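Local atomic coordinates of carboxypeptidase 1 (Deinococcus radiodurans str. R1, PDB entry 5GIV), a protein that probably acts as a broad-specificity zinc metallocarboxypeptidase, releasing amino acids one at a time from the C-terminus of peptides, except proline. Residues M238-G243 with A280-P285. Sequence-based numbering, arbitrary orientation.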
loop_
_atom_site.group_PDB
_atom_site.type_symbol
_atom_site.label_atom_id
_atom_site.label_comp_id
_atom_site.label_asym_id
_atom_site.label_seq_id
_atom_site.Cartn_x
_atom_site.Cartn_y
_atom_site.Cartn_z
ATOM N N MET A 238 -2.036 -3.381 14.135
ATOM C CA MET A 238 -3.296 -2.984 13.526
ATOM C C MET A 238 -3.198 -1.521 13.128
ATOM O O MET A 238 -2.607 -0.711 13.850
ATOM C CB MET A 238 -4.472 -3.215 14.488
ATOM C CG MET A 238 -5.860 -2.818 13.969
ATOM S SD MET A 238 -6.332 -1.116 14.357
ATOM C CE MET A 238 -6.577 -1.262 16.101
ATOM N N THR A 239 -3.762 -1.182 11.972
ATOM C CA THR A 239 -3.702 0.194 11.500
ATOM C C THR A 239 -4.948 0.500 10.684
ATOM O O THR A 239 -5.443 -0.355 9.944
ATOM C CB THR A 239 -2.424 0.445 10.670
ATOM O OG1 THR A 239 -2.384 1.806 10.224
ATOM C CG2 THR A 239 -2.342 -0.488 9.467
ATOM N N ARG A 240 -5.441 1.726 10.819
ATOM C CA ARG A 240 -6.644 2.172 10.130
ATOM C C ARG A 240 -6.214 3.046 8.951
ATOM O O ARG A 240 -5.697 4.150 9.149
ATOM C CB ARG A 240 -7.539 2.966 11.080
ATOM C CG ARG A 240 -8.762 3.596 10.416
ATOM C CD ARG A 240 -9.569 4.436 11.403
ATOM N NE ARG A 240 -10.615 3.733 12.146
ATOM C CZ ARG A 240 -11.741 3.273 11.621
ATOM N NH1 ARG A 240 -11.967 3.419 10.332
ATOM N NH2 ARG A 240 -12.647 2.671 12.392
ATOM N N LEU A 241 -6.439 2.568 7.730
ATOM C CA LEU A 241 -6.125 3.365 6.548
ATOM C C LEU A 241 -7.323 4.158 6.046
ATOM O O LEU A 241 -7.182 4.911 5.074
ATOM C CB LEU A 241 -5.580 2.477 5.420
ATOM C CG LEU A 241 -4.133 1.997 5.577
ATOM C CD1 LEU A 241 -3.920 1.209 6.868
ATOM C CD2 LEU A 241 -3.685 1.161 4.376
ATOM N N GLY A 242 -8.486 3.997 6.671
ATOM C CA GLY A 242 -9.685 4.721 6.276
ATOM C C GLY A 242 -10.887 4.251 7.081
ATOM O O GLY A 242 -10.825 3.276 7.844
ATOM N N GLY A 243 -12.009 4.941 6.859
ATOM C CA GLY A 243 -13.235 4.606 7.563
ATOM C C GLY A 243 -13.695 3.175 7.368
ATOM O O GLY A 243 -14.429 2.655 8.209
ATOM N N ALA A 280 -21.697 7.082 11.977
ATOM C CA ALA A 280 -21.923 8.509 12.153
ATOM C C ALA A 280 -20.696 9.217 12.704
ATOM O O ALA A 280 -20.579 10.437 12.559
ATOM C CB ALA A 280 -23.119 8.741 13.084
ATOM N N PHE A 281 -19.770 8.484 13.319
ATOM C CA PHE A 281 -18.579 9.104 13.882
ATOM C C PHE A 281 -17.360 9.003 12.976
ATOM O O PHE A 281 -16.399 9.751 13.176
ATOM C CB PHE A 281 -18.254 8.477 15.241
ATOM C CG PHE A 281 -19.318 8.704 16.288
ATOM C CD1 PHE A 281 -20.271 9.691 16.125
ATOM C CD2 PHE A 281 -19.358 7.928 17.431
ATOM C CE1 PHE A 281 -21.246 9.902 17.093
ATOM C CE2 PHE A 281 -20.327 8.129 18.395
ATOM C CZ PHE A 281 -21.272 9.115 18.224
ATOM N N LEU A 282 -17.381 8.128 11.976
ATOM C CA LEU A 282 -16.233 8.009 11.088
ATOM C C LEU A 282 -15.973 9.340 10.402
ATOM O O LEU A 282 -16.902 10.034 9.988
ATOM C CB LEU A 282 -16.462 6.911 10.047
ATOM C CG LEU A 282 -16.801 5.502 10.565
ATOM C CD1 LEU A 282 -16.969 4.523 9.391
ATOM C CD2 LEU A 282 -15.756 5.005 11.574
ATOM N N GLY A 283 -14.701 9.705 10.298
ATOM C CA GLY A 283 -14.360 10.985 9.717
ATOM C C GLY A 283 -14.573 12.157 10.640
ATOM O O GLY A 283 -14.475 13.308 10.191
ATOM N N THR A 284 -14.906 11.903 11.909
ATOM C CA THR A 284 -15.042 12.953 12.906
ATOM C C THR A 284 -14.086 12.700 14.066
ATOM O O THR A 284 -13.483 11.622 14.158
ATOM C CB THR A 284 -16.482 13.029 13.414
ATOM O OG1 THR A 284 -16.678 12.048 14.441
ATOM C CG2 THR A 284 -17.462 12.782 12.273
ATOM N N PRO A 285 -13.910 13.668 14.965
ATOM C CA PRO A 285 -13.028 13.448 16.123
ATOM C C PRO A 285 -13.474 12.305 17.029
ATOM O O PRO A 285 -12.698 11.886 17.897
ATOM C CB PRO A 285 -13.081 14.791 16.864
ATOM C CG PRO A 285 -13.467 15.782 15.824
ATOM C CD PRO A 285 -14.399 15.051 14.899
#
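Leu282 reaches Gly243 and Arg240 through its two methyl groups. Its CB leaves the loop 280-285 toward segment 238-243; chi1 of -56° sets CG anti to the carbonyl carbon and beside the backbone N, and the extended second torsion sends CD1 onward to Gly243. Beyond CG the branches divide the work: CD1 comes to 3.4 Å from Gly243 O, while CD2 lies 4.0 Å from Arg240 NH2, approaching the guanidinium obliquely. Both are van der Waals contacts; no hydrogen bond crosses, and only 110 Å² is buried.

Leu282 occupies the second position of a type II beta turn from Phe281 to Thr284, with Gly283 at positive phi (77°). Thr284 N and Thr284 OG1 both donate to Phe281 O, at 2.9 and 2.6 Å. Facing this turn is Gly243, just past the end of strand 238-242, an outer strand of the three-stranded sheet, where Leu241 and Gly242 both face Asp245 of the neighbouring strand 245-250, a classic beta bulge.

Arg240 NH1 makes weak bonds to Gly242 O (2.7 Å, bent to 124°) and Gly243 O (3.3 Å), while NE forms a salt bridge with Glu274 on helix 257-275, which also carries the zinc ligands His266 and His270.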